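Local coordinates for protein dipicolinate synthase subunit A (Bacillus halodurans, PDB 3D4O) that probably serves as the NAD(P)-dependent oxidoreductase subunit of dipicolinate synthase, acting in the formation of dipicolinic acid, a metabolite of bacterial spores, at residues T250-A255 and A262-G267; T149-H154 and P235-V240; A72-T77 and S83-E88; E19-L24 and D41-V46. All coordinates share one frame; numbering follows the deposited sequence.

Interaction 1. Residues T250-A255 and A262-G267; sequences TDFRYA and ALLVPG
Phe252 and Ala262 bury the most surface, closing the last beta-alpha-beta crossover of the second Rossmann-type sheet, where helix 252-257 links strand 239-242 to the outermost strand, 261-264. Apolar side chains make the contact, the ring also resting against strand backbone. The methyl of Ala262 sits at the edge of the Phe252 ring, near its plane, with CB 3.9 Å from CD1. The same methyl meets CB of Ala255, also at 3.9 Å, one helical turn further on. With CG of Phe252 anti to its carbonyl carbon (chi1 -65°), the ring reaches past Ala262 to the next residue on that side of the strand, Leu264, whose side chain it crosses at about a right angle. Thr250 CB covers part of one ring face, offset toward the rim, while its OG1 is hydrogen-bonded to Asp242. Asp251 N-caps the helix, and its OD1 accepts from Tyr254 N from above the carboxylate plane. Replacing Phe252 with an alanine would probably open a gap beside Leu264 and leave Ala262 with Ala255 as its main helix partner here. The far end of the ring makes the closest approach to the strand, with CZ 3.8 Å from Leu264 CB.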
loop_
_atom_site.group_PDB
_atom_site.type_symbol
_atom_site.label_atom_id
_atom_site.label_comp_id
_atom_site.label_asym_id
_atom_site.label_seq_id
_atom_site.Cartn_x
_atom_site.Cartn_y
_atom_site.Cartn_z
ATOM N N THR C 250 1.915 18.338 -12.562
ATOM C CA THR C 250 3.346 18.046 -12.555
ATOM C C THR C 250 3.996 18.112 -13.918
ATOM O O THR C 250 3.406 17.756 -14.923
ATOM C CB THR C 250 3.574 16.616 -11.967
ATOM O OG1 THR C 250 2.977 16.546 -10.675
ATOM C CG2 THR C 250 5.066 16.247 -11.871
ATOM N N ASP C 251 5.233 18.581 -13.927
ATOM C CA ASP C 251 6.039 18.569 -15.164
ATOM C C ASP C 251 6.646 17.174 -15.313
ATOM O O ASP C 251 7.813 16.925 -14.953
ATOM C CB ASP C 251 7.147 19.597 -15.131
ATOM C CG ASP C 251 7.810 19.787 -16.499
ATOM O OD1 ASP C 251 7.638 18.935 -17.384
ATOM O OD2 ASP C 251 8.497 20.801 -16.674
ATOM N N PHE C 252 5.804 16.276 -15.814
ATOM C CA PHE C 252 6.150 14.859 -15.998
ATOM C C PHE C 252 7.309 14.664 -16.947
ATOM O O PHE C 252 8.062 13.703 -16.816
ATOM C CB PHE C 252 4.958 14.014 -16.479
ATOM C CG PHE C 252 3.825 13.930 -15.480
ATOM C CD1 PHE C 252 3.968 13.205 -14.308
ATOM C CD2 PHE C 252 2.618 14.569 -15.723
ATOM C CE1 PHE C 252 2.939 13.138 -13.400
ATOM C CE2 PHE C 252 1.580 14.498 -14.822
ATOM C CZ PHE C 252 1.739 13.793 -13.660
ATOM N N ARG C 253 7.471 15.584 -17.888
ATOM C CA ARG C 253 8.541 15.434 -18.853
ATOM C C ARG C 253 9.850 15.715 -18.123
ATOM O O ARG C 253 10.828 14.982 -18.263
ATOM C CB ARG C 253 8.350 16.337 -20.088
ATOM N N TYR C 254 9.855 16.748 -17.293
ATOM C CA TYR C 254 11.088 17.102 -16.567
ATOM C C TYR C 254 11.422 16.071 -15.493
ATOM O O TYR C 254 12.582 15.730 -15.274
ATOM C CB TYR C 254 11.038 18.504 -15.956
ATOM C CG TYR C 254 12.367 18.863 -15.321
ATOM C CD1 TYR C 254 13.428 19.275 -16.104
ATOM C CD2 TYR C 254 12.575 18.742 -13.949
ATOM C CE1 TYR C 254 14.651 19.577 -15.557
ATOM C CE2 TYR C 254 13.807 19.053 -13.386
ATOM C CZ TYR C 254 14.843 19.470 -14.197
ATOM O OH TYR C 254 16.080 19.785 -13.663
ATOM N N ALA C 255 10.394 15.569 -14.832
ATOM C CA ALA C 255 10.590 14.593 -13.742
ATOM C C ALA C 255 11.335 13.405 -14.298
ATOM O O ALA C 255 12.352 12.947 -13.790
ATOM C CB ALA C 255 9.237 14.129 -13.168
ATOM N N ALA C 262 7.423 9.908 -11.057
ATOM C CA ALA C 262 6.177 10.653 -10.925
ATOM C C ALA C 262 5.068 9.961 -11.701
ATOM O O ALA C 262 5.236 9.628 -12.856
ATOM C CB ALA C 262 6.379 12.073 -11.432
ATOM N N LEU C 263 3.936 9.760 -11.043
ATOM C CA LEU C 263 2.785 9.091 -11.648
ATOM C C LEU C 263 1.479 9.884 -11.518
ATOM O O LEU C 263 1.186 10.474 -10.470
ATOM C CB LEU C 263 2.580 7.709 -10.994
ATOM C CG LEU C 263 3.700 6.656 -10.986
ATOM C CD1 LEU C 263 3.262 5.460 -10.183
ATOM C CD2 LEU C 263 4.050 6.222 -12.389
ATOM N N LEU C 264 0.717 9.887 -12.609
ATOM C CA LEU C 264 -0.615 10.488 -12.658
ATOM C C LEU C 264 -1.550 9.315 -12.362
ATOM O O LEU C 264 -1.709 8.422 -13.176
ATOM C CB LEU C 264 -0.890 11.126 -14.038
ATOM C CG LEU C 264 -2.199 11.894 -14.250
ATOM C CD1 LEU C 264 -2.314 13.092 -13.332
ATOM C CD2 LEU C 264 -2.308 12.347 -15.695
ATOM N N VAL C 265 -2.181 9.331 -11.195
ATOM C CA VAL C 265 -2.934 8.167 -10.702
ATOM C C VAL C 265 -4.443 8.361 -10.478
ATOM O O VAL C 265 -4.893 8.619 -9.359
ATOM C CB VAL C 265 -2.349 7.708 -9.367
ATOM C CG1 VAL C 265 -3.063 6.452 -8.896
ATOM C CG2 VAL C 265 -0.810 7.460 -9.482
ATOM N N PRO C 266 -5.233 8.235 -11.547
ATOM C CA PRO C 266 -6.682 8.314 -11.362
ATOM C C PRO C 266 -7.324 6.979 -11.088
ATOM O O PRO C 266 -6.696 5.946 -11.217
ATOM C CB PRO C 266 -7.168 8.796 -12.724
ATOM C CG PRO C 266 -6.199 8.139 -13.698
ATOM C CD PRO C 266 -4.855 8.134 -12.970
ATOM N N GLY C 267 -8.585 7.042 -10.688
ATOM C CA GLY C 267 -9.427 5.867 -10.525
ATOM C C GLY C 267 -9.137 4.987 -9.331
ATOM O O GLY C 267 -9.634 3.873 -9.259
#

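Interaction 2. Residues T149-H154 and P235-V240; sequences TDFTIH and PSHTFV
Thr149 and Phe239 form the nearest backbone pair, their CA atoms 7.6 Å apart, too far for main-chain bonding, and no hydrogen bond joins the two segments. Residues 149-154 are the irregular link between helix 127-148 and strand 157-161 of the second Rossmann-type domain, whereas 235-240 makes a type I beta turn, Pro235 to Thr238, before entering strand 239-242. The turn is closed by Thr238 N donating to Pro235 O at 3.1 Å. Side chains bridge the gap at two points. CG2 of Thr149 approaches the Phe239 ring obliquely, 4.3 Å from CD2; the ring also meets that of His148. Closer to solvent, Phe151 and His237 pair obliquely, with ring centroids 5.7 Å apart and planes at 82°. Both hold CG between the backbone N and the carbonyl carbon, the crowded position, and this rotation turns the two rings toward each other. CB of Thr149 lies over the centre of one face of the Phe151 ring, and His237 NE2 is hydrogen-bonded to Asp215, which probably limits how the imidazole can turn. The loop also faces the dimer partner: Phe151 packs on Thr276 of the second subunit. Between the two rings the nearest atoms are Phe151 CE2 and His237 CD2, at 3.8 Å.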
loop_
_atom_site.group_PDB
_atom_site.type_symbol
_atom_site.label_atom_id
_atom_site.label_comp_id
_atom_site.label_asym_id
_atom_site.label_seq_id
_atom_site.Cartn_x
_atom_site.Cartn_y
_atom_site.Cartn_z
ATOM N N THR C 149 7.962 2.609 -2.604
ATOM C CA THR C 149 9.115 3.100 -1.839
ATOM C C THR C 149 9.888 1.943 -1.211
ATOM O O THR C 149 9.330 0.857 -0.958
ATOM C CB THR C 149 8.700 4.094 -0.768
ATOM O OG1 THR C 149 7.793 3.443 0.139
ATOM C CG2 THR C 149 8.031 5.325 -1.413
ATOM N N ASP C 150 11.187 2.133 -1.041
ATOM C CA ASP C 150 12.018 1.109 -0.436
ATOM C C ASP C 150 12.319 1.472 1.013
ATOM O O ASP C 150 13.103 0.848 1.676
ATOM C CB ASP C 150 13.283 0.837 -1.247
ATOM C CG ASP C 150 14.294 1.979 -1.196
ATOM O OD1 ASP C 150 14.012 3.074 -0.656
ATOM O OD2 ASP C 150 15.396 1.744 -1.686
ATOM N N PHE C 151 11.625 2.476 1.483
ATOM C CA PHE C 151 11.712 2.977 2.855
ATOM C C PHE C 151 10.304 3.098 3.430
ATOM O O PHE C 151 9.306 3.095 2.696
ATOM C CB PHE C 151 12.420 4.358 2.898
ATOM C CG PHE C 151 11.806 5.383 1.973
ATOM C CD1 PHE C 151 10.697 6.118 2.352
ATOM C CD2 PHE C 151 12.335 5.600 0.714
ATOM C CE1 PHE C 151 10.108 7.057 1.483
ATOM C CE2 PHE C 151 11.761 6.529 -0.140
ATOM C CZ PHE C 151 10.646 7.263 0.248
ATOM N N THR C 152 10.216 3.202 4.753
ATOM C CA THR C 152 8.911 3.359 5.424
ATOM C C THR C 152 8.363 4.771 5.286
ATOM O O THR C 152 9.093 5.757 5.318
ATOM C CB THR C 152 8.955 3.008 6.960
ATOM O OG1 THR C 152 9.916 3.860 7.623
ATOM C CG2 THR C 152 9.304 1.493 7.209
ATOM N N ILE C 153 7.060 4.829 5.126
ATOM C CA ILE C 153 6.315 6.102 5.154
ATOM C C ILE C 153 6.403 6.662 6.566
ATOM O O ILE C 153 6.458 7.870 6.775
ATOM C CB ILE C 153 4.827 5.904 4.781
ATOM C CG1 ILE C 153 4.718 5.301 3.378
ATOM C CG2 ILE C 153 4.095 7.225 4.835
ATOM C CD1 ILE C 153 5.554 6.029 2.365
ATOM N N HIS C 154 6.430 5.751 7.527
ATOM C CA HIS C 154 6.606 6.114 8.925
ATOM C C HIS C 154 7.961 6.812 9.038
ATOM O O HIS C 154 9.001 6.274 8.609
ATOM C CB HIS C 154 6.576 4.837 9.794
ATOM C CG HIS C 154 6.598 5.103 11.274
ATOM N ND1 HIS C 154 7.627 5.778 11.875
ATOM C CD2 HIS C 154 5.763 4.730 12.277
ATOM C CE1 HIS C 154 7.421 5.828 13.179
ATOM N NE2 HIS C 154 6.292 5.203 13.450
ATOM N N PRO C 235 14.840 15.582 -3.666
ATOM C CA PRO C 235 15.749 14.456 -3.610
ATOM C C PRO C 235 15.487 13.549 -4.792
ATOM O O PRO C 235 14.353 13.416 -5.255
ATOM C CB PRO C 235 15.337 13.736 -2.309
ATOM C CG PRO C 235 14.649 14.759 -1.502
ATOM C CD PRO C 235 13.943 15.621 -2.497
ATOM N N SER C 236 16.555 12.920 -5.242
ATOM C CA SER C 236 16.534 11.995 -6.373
ATOM C C SER C 236 15.609 10.796 -6.220
ATOM O O SER C 236 15.152 10.218 -7.179
ATOM C CB SER C 236 17.966 11.485 -6.604
ATOM O OG SER C 236 17.975 10.478 -7.585
ATOM N N HIS C 237 15.326 10.437 -4.985
ATOM C CA HIS C 237 14.501 9.253 -4.700
ATOM C C HIS C 237 13.037 9.606 -4.468
ATOM O O HIS C 237 12.223 8.735 -4.203
ATOM C CB HIS C 237 15.017 8.555 -3.449
ATOM C CG HIS C 237 14.838 9.371 -2.212
ATOM N ND1 HIS C 237 15.833 10.177 -1.701
ATOM C CD2 HIS C 237 13.751 9.556 -1.419
ATOM C CE1 HIS C 237 15.373 10.802 -0.629
ATOM N NE2 HIS C 237 14.105 10.459 -0.448
ATOM N N THR C 238 12.697 10.887 -4.593
ATOM C CA THR C 238 11.340 11.320 -4.288
ATOM C C THR C 238 10.315 10.631 -5.184
ATOM O O THR C 238 10.549 10.388 -6.356
ATOM C CB THR C 238 11.149 12.813 -4.415
ATOM O OG1 THR C 238 12.174 13.479 -3.689
ATOM C CG2 THR C 238 9.811 13.217 -3.817
ATOM N N PHE C 239 9.172 10.326 -4.588
ATOM C CA PHE C 239 8.052 9.730 -5.323
ATOM C C PHE C 239 6.912 10.750 -5.374
ATOM O O PHE C 239 6.409 11.206 -4.349
ATOM C CB PHE C 239 7.632 8.430 -4.653
ATOM C CG PHE C 239 6.481 7.710 -5.331
ATOM C CD1 PHE C 239 6.328 7.728 -6.696
ATOM C CD2 PHE C 239 5.611 6.947 -4.585
ATOM C CE1 PHE C 239 5.293 7.062 -7.293
ATOM C CE2 PHE C 239 4.599 6.242 -5.178
ATOM C CZ PHE C 239 4.447 6.290 -6.546
ATOM N N VAL C 240 6.541 11.137 -6.582
ATOM C CA VAL C 240 5.453 12.101 -6.756
ATOM C C VAL C 240 4.197 11.373 -7.214
ATOM O O VAL C 240 4.192 10.756 -8.258
ATOM C CB VAL C 240 5.738 13.174 -7.826
ATOM C CG1 VAL C 240 4.465 14.015 -8.054
ATOM C CG2 VAL C 240 6.958 14.065 -7.453
#

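Interaction 3. Residues A72-T77 and S83-E88; sequences AGKVDT and SIVLTE
The flat groups that bring Gly73 and Val75 against Ile84 and Leu86 are peptide units, with no aromatic ring taking part. They join in the pattern of an antiparallel bridge, with Lys74 opposite Val85 as a non-hydrogen-bonded pair whose CA atoms are only 4.3 Å apart. This single bridge ties together the long connection between strand 61-63 and helix 88-92 of the N-terminal Rossmann-type domain; the touching parts run 119° apart end to end, consistent with a single bridge rather than a ladder. Val75 N meets Ile84 O at 2.7 Å, nearly along the C=O axis. In the second bond Leu86 N reaches Gly73 O at 2.8 Å and is straight at hydrogen (170°), although the donor is tilted from the carbonyl plane. Each acceptor also receives a CA-H contact, Ile84 O from Lys74 CA and Gly73 O from Val85 CA. Beyond the bridge a water accepts from Ile84 N and donates to Val75 O, extending the pairing where the two segments diverge.

Gly73 has positive phi, and a side chain on it would run into Leu86 O. Val75, Ile84 and Leu86 form an apolar patch, with Val75 CB 4.2 Å from Ile84 CG2; Val75 and Ile84 also touch Ile11 of the central strand 7-11. The long branch of Ile84, with CG1 anti to its carbonyl carbon (chi1 -58°), extends to Thr77. There the side chains cross at about a right angle, with Ile84 CD1 4.1 Å from Thr77 CG2.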
loop_
_atom_site.group_PDB
_atom_site.type_symbol
_atom_site.label_atom_id
_atom_site.label_comp_id
_atom_site.label_asym_id
_atom_site.label_seq_id
_atom_site.Cartn_x
_atom_site.Cartn_y
_atom_site.Cartn_z
ATOM N N ALA C 72 -11.782 12.877 -27.095
ATOM C CA ALA C 72 -12.246 12.347 -28.389
ATOM C C ALA C 72 -13.590 11.658 -28.236
ATOM O O ALA C 72 -14.139 11.110 -29.173
ATOM C CB ALA C 72 -11.218 11.394 -28.964
ATOM N N GLY C 73 -14.097 11.700 -27.019
ATOM C CA GLY C 73 -15.409 11.149 -26.693
ATOM C C GLY C 73 -15.363 9.690 -26.370
ATOM O O GLY C 73 -16.402 9.042 -26.272
ATOM N N LYS C 74 -14.146 9.187 -26.194
ATOM C CA LYS C 74 -13.916 7.765 -25.891
ATOM C C LYS C 74 -14.187 7.438 -24.418
ATOM O O LYS C 74 -13.729 8.140 -23.522
ATOM C CB LYS C 74 -12.522 7.324 -26.360
ATOM C CG LYS C 74 -12.353 5.802 -26.400
ATOM C CD LYS C 74 -11.508 5.256 -25.265
ATOM C CE LYS C 74 -10.135 4.824 -25.793
ATOM N NZ LYS C 74 -10.270 3.674 -26.734
ATOM N N VAL C 75 -14.959 6.368 -24.201
ATOM C CA VAL C 75 -15.378 5.936 -22.848
ATOM C C VAL C 75 -14.598 4.718 -22.396
ATOM O O VAL C 75 -14.590 3.691 -23.051
ATOM C CB VAL C 75 -16.908 5.609 -22.801
ATOM C CG1 VAL C 75 -17.375 5.325 -21.365
ATOM C CG2 VAL C 75 -17.733 6.738 -23.444
ATOM N N ASP C 76 -13.934 4.838 -21.267
ATOM C CA ASP C 76 -13.160 3.708 -20.726
ATOM C C ASP C 76 -14.039 2.647 -20.111
ATOM O O ASP C 76 -15.100 2.920 -19.538
ATOM C CB ASP C 76 -12.102 4.154 -19.704
ATOM C CG ASP C 76 -10.928 4.891 -20.361
ATOM O OD1 ASP C 76 -10.759 4.797 -21.610
ATOM O OD2 ASP C 76 -10.167 5.563 -19.619
ATOM N N THR C 77 -13.548 1.432 -20.272
ATOM C CA THR C 77 -14.142 0.226 -19.703
ATOM C C THR C 77 -13.113 -0.874 -19.519
ATOM O O THR C 77 -12.311 -1.149 -20.418
ATOM C CB THR C 77 -15.266 -0.352 -20.577
ATOM O OG1 THR C 77 -15.737 -1.551 -19.968
ATOM C CG2 THR C 77 -14.767 -0.666 -21.990
ATOM N N SER C 83 -13.579 -0.380 -28.416
ATOM C CA SER C 83 -13.562 1.088 -28.413
ATOM C C SER C 83 -14.979 1.598 -28.394
ATOM O O SER C 83 -15.819 1.133 -29.156
ATOM C CB SER C 83 -12.873 1.634 -29.674
ATOM O OG SER C 83 -11.581 1.071 -29.834
ATOM N N ILE C 84 -15.223 2.568 -27.521
ATOM C CA ILE C 84 -16.559 3.163 -27.357
ATOM C C ILE C 84 -16.489 4.681 -27.401
ATOM O O ILE C 84 -15.899 5.313 -26.547
ATOM C CB ILE C 84 -17.196 2.681 -26.026
ATOM C CG1 ILE C 84 -17.283 1.160 -26.011
ATOM C CG2 ILE C 84 -18.582 3.259 -25.818
ATOM C CD1 ILE C 84 -17.628 0.605 -24.657
ATOM N N VAL C 85 -17.065 5.256 -28.443
ATOM C CA VAL C 85 -17.066 6.708 -28.593
ATOM C C VAL C 85 -18.471 7.250 -28.550
ATOM O O VAL C 85 -19.351 6.816 -29.290
ATOM C CB VAL C 85 -16.353 7.190 -29.887
ATOM C CG1 VAL C 85 -16.415 8.700 -29.974
ATOM C CG2 VAL C 85 -14.900 6.730 -29.910
ATOM N N LEU C 86 -18.662 8.195 -27.640
ATOM C CA LEU C 86 -19.945 8.862 -27.457
ATOM C C LEU C 86 -19.961 10.137 -28.279
ATOM O O LEU C 86 -19.228 11.079 -28.005
ATOM C CB LEU C 86 -20.189 9.185 -25.980
ATOM C CG LEU C 86 -21.568 9.772 -25.670
ATOM C CD1 LEU C 86 -22.686 8.820 -26.083
ATOM C CD2 LEU C 86 -21.679 10.096 -24.212
ATOM N N THR C 87 -20.815 10.152 -29.286
ATOM C CA THR C 87 -20.908 11.291 -30.192
ATOM C C THR C 87 -22.056 12.232 -29.884
ATOM O O THR C 87 -22.900 11.980 -29.030
ATOM C CB THR C 87 -21.106 10.832 -31.636
ATOM O OG1 THR C 87 -22.303 10.065 -31.716
ATOM C CG2 THR C 87 -19.947 9.992 -32.115
ATOM N N GLU C 88 -22.071 13.320 -30.644
ATOM C CA GLU C 88 -23.087 14.370 -30.507
ATOM C C GLU C 88 -24.351 13.875 -31.142
ATOM O O GLU C 88 -25.467 14.197 -30.719
ATOM C CB GLU C 88 -22.641 15.656 -31.209
ATOM C CG GLU C 88 -21.396 16.271 -30.596
ATOM C CD GLU C 88 -20.955 17.553 -31.290
ATOM O OE1 GLU C 88 -21.655 18.022 -32.224
ATOM O OE2 GLU C 88 -19.895 18.089 -30.876
HETATM O O HOH W 1 -13.652 2.560 -25.279
#

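Interaction 4. Residues E19-L24 and D41-V46; sequences EIIRKL and DGFIGV
Ile21, on helix 15-26, meets Phe43 and Val46 of the turn that leads into strand 46-49, an outermost strand of the N-terminal Rossmann-type sheet. One methyl group, CG2 of Ile21, does all of the close touching.

The first kind of interaction is CH-pi. Ile21 CG2 lies over one face of the Phe43 ring, 4.0 Å from its centroid and 19° off the ring normal, displaced toward the rim so that CD1 is the nearest ring atom at 3.8 Å. The two side chains cross at about a right angle. CG2 is anti to the backbone N and beside the carbonyl carbon, and this rotation turns the short branch, rather than CG1, onto the ring.

The second is aliphatic contact: the same Ile21 CG2 stands 3.9 Å from CG2 of Val46, so touching both ends of the turn. Ile21 and Val46 also both pack on Leu33 of strand 30-34, at the border of helix and sheet.

No backbone bond joins the two segments. Phe43 to Val46 is a type II beta turn, closed by Val46 N donating to Phe43 O at 3.0 Å and held through Gly45, which has positive phi, to Ile31 of strand 30-34.

The ionic bonds lie outside this contact: Glu19 and Lys23 form salt bridges with Arg279 and Asp283, linking the helix to helix 274-289.

With no hydrogen bond or charge pair crossing between the segments, the contact rests on dispersion and shape, and the fit probably depends on how the turn presents a ring face and a methyl to Ile21.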
loop_
_atom_site.group_PDB
_atom_site.type_symbol
_atom_site.label_atom_id
_atom_site.label_comp_id
_atom_site.label_asym_id
_atom_site.label_seq_id
_atom_site.Cartn_x
_atom_site.Cartn_y
_atom_site.Cartn_z
ATOM N N GLU C 19 -21.873 -2.042 -8.919
ATOM C CA GLU C 19 -22.762 -1.750 -7.773
ATOM C C GLU C 19 -23.953 -0.940 -8.252
ATOM O O GLU C 19 -25.080 -1.079 -7.787
ATOM C CB GLU C 19 -22.030 -0.954 -6.682
ATOM C CG GLU C 19 -20.895 -1.674 -6.037
ATOM C CD GLU C 19 -21.287 -3.012 -5.479
ATOM O OE1 GLU C 19 -22.417 -3.158 -4.934
ATOM O OE2 GLU C 19 -20.432 -3.913 -5.573
ATOM N N ILE C 20 -23.667 -0.089 -9.209
ATOM C CA ILE C 20 -24.688 0.780 -9.809
ATOM C C ILE C 20 -25.625 -0.083 -10.640
ATOM O O ILE C 20 -26.839 0.024 -10.527
ATOM C CB ILE C 20 -24.066 1.907 -10.702
ATOM C CG1 ILE C 20 -23.107 2.784 -9.875
ATOM C CG2 ILE C 20 -25.181 2.779 -11.335
ATOM C CD1 ILE C 20 -22.330 3.804 -10.694
ATOM N N ILE C 21 -25.052 -0.982 -11.430
ATOM C CA ILE C 21 -25.866 -1.844 -12.312
ATOM C C ILE C 21 -26.833 -2.674 -11.457
ATOM O O ILE C 21 -28.021 -2.816 -11.770
ATOM C CB ILE C 21 -25.018 -2.805 -13.173
ATOM C CG1 ILE C 21 -24.160 -2.037 -14.182
ATOM C CG2 ILE C 21 -25.922 -3.762 -13.972
ATOM C CD1 ILE C 21 -23.094 -2.913 -14.853
ATOM N N ARG C 22 -26.307 -3.161 -10.348
ATOM C CA ARG C 22 -27.077 -4.040 -9.461
ATOM C C ARG C 22 -28.255 -3.340 -8.806
ATOM O O ARG C 22 -29.370 -3.851 -8.791
ATOM C CB ARG C 22 -26.186 -4.655 -8.369
ATOM N N LYS C 23 -27.996 -2.159 -8.274
ATOM C CA LYS C 23 -29.019 -1.431 -7.553
ATOM C C LYS C 23 -30.118 -0.980 -8.486
ATOM O O LYS C 23 -31.299 -1.141 -8.188
ATOM C CB LYS C 23 -28.441 -0.243 -6.776
ATOM C CG LYS C 23 -29.481 0.298 -5.789
ATOM C CD LYS C 23 -28.884 1.100 -4.645
ATOM C CE LYS C 23 -29.958 1.315 -3.554
ATOM N NZ LYS C 23 -29.571 2.253 -2.443
ATOM N N LEU C 24 -29.723 -0.422 -9.619
ATOM C CA LEU C 24 -30.705 0.054 -10.602
ATOM C C LEU C 24 -31.609 -1.093 -11.048
ATOM O O LEU C 24 -32.807 -0.934 -11.259
ATOM C CB LEU C 24 -30.033 0.739 -11.807
ATOM C CG LEU C 24 -29.772 2.256 -11.683
ATOM C CD1 LEU C 24 -29.425 2.709 -10.261
ATOM C CD2 LEU C 24 -28.690 2.686 -12.688
ATOM N N ASP C 41 -21.776 -12.065 -15.769
ATOM C CA ASP C 41 -23.062 -11.928 -15.072
ATOM C C ASP C 41 -24.162 -11.303 -15.874
ATOM O O ASP C 41 -23.946 -10.514 -16.792
ATOM C CB ASP C 41 -22.926 -11.113 -13.782
ATOM C CG ASP C 41 -22.056 -11.790 -12.759
ATOM O OD1 ASP C 41 -22.247 -13.012 -12.536
ATOM O OD2 ASP C 41 -21.189 -11.092 -12.185
ATOM N N GLY C 42 -25.352 -11.690 -15.433
ATOM C CA GLY C 42 -26.643 -11.238 -15.945
ATOM C C GLY C 42 -27.421 -10.541 -14.839
ATOM O O GLY C 42 -27.194 -10.764 -13.646
ATOM N N PHE C 43 -28.309 -9.649 -15.243
ATOM C CA PHE C 43 -29.146 -8.908 -14.291
ATOM C C PHE C 43 -30.503 -8.641 -14.897
ATOM O O PHE C 43 -30.617 -8.361 -16.083
ATOM C CB PHE C 43 -28.537 -7.544 -13.931
ATOM C CG PHE C 43 -27.123 -7.610 -13.471
ATOM C CD1 PHE C 43 -26.085 -7.541 -14.382
ATOM C CD2 PHE C 43 -26.822 -7.732 -12.125
ATOM C CE1 PHE C 43 -24.778 -7.605 -13.959
ATOM C CE2 PHE C 43 -25.525 -7.806 -11.702
ATOM C CZ PHE C 43 -24.499 -7.741 -12.618
ATOM N N ILE C 44 -31.518 -8.702 -14.046
ATOM C CA ILE C 44 -32.888 -8.400 -14.449
ATOM C C ILE C 44 -32.855 -7.011 -15.057
ATOM O O ILE C 44 -32.188 -6.103 -14.541
ATOM C CB ILE C 44 -33.890 -8.376 -13.245
ATOM C CG1 ILE C 44 -34.065 -9.754 -12.603
ATOM C CG2 ILE C 44 -35.262 -7.902 -13.697
ATOM C CD1 ILE C 44 -34.667 -10.684 -13.513
ATOM N N GLY C 45 -33.531 -6.881 -16.185
ATOM C CA GLY C 45 -33.705 -5.598 -16.859
ATOM C C GLY C 45 -32.548 -5.129 -17.697
ATOM O O GLY C 45 -32.676 -4.173 -18.456
ATOM N N VAL C 46 -31.433 -5.829 -17.573
ATOM C CA VAL C 46 -30.191 -5.485 -18.298
ATOM C C VAL C 46 -30.018 -6.209 -19.624
ATOM O O VAL C 46 -30.107 -7.428 -19.692
ATOM C CB VAL C 46 -28.927 -5.788 -17.445
ATOM C CG1 VAL C 46 -27.645 -5.517 -18.261
ATOM C CG2 VAL C 46 -28.936 -4.980 -16.172
#

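In the fold
Interactions 4 and 3 come first along the chain and belong to the N-terminal sheet domain, their centres 22 Å apart; interactions 2 and 1 follow, in series, in the second domain. Each domain has a six-stranded parallel sheet of order 3-2-1-4-5-6, the Rossmann arrangement. Interactions 1 and 2 touch, since strands 261-264 and 239-242 are neighbours: Leu263 N lies 3.0 Å from Val240 O, a probable hydrogen bond. Interactions 2 and 4, on opposite sides of the chain's centre, are farthest apart, with centres 42 Å apart. Helix 274-289, from the end of the chain, packs on helix 15-26 at interaction 4, so the two domains are linked by the C-terminus as well.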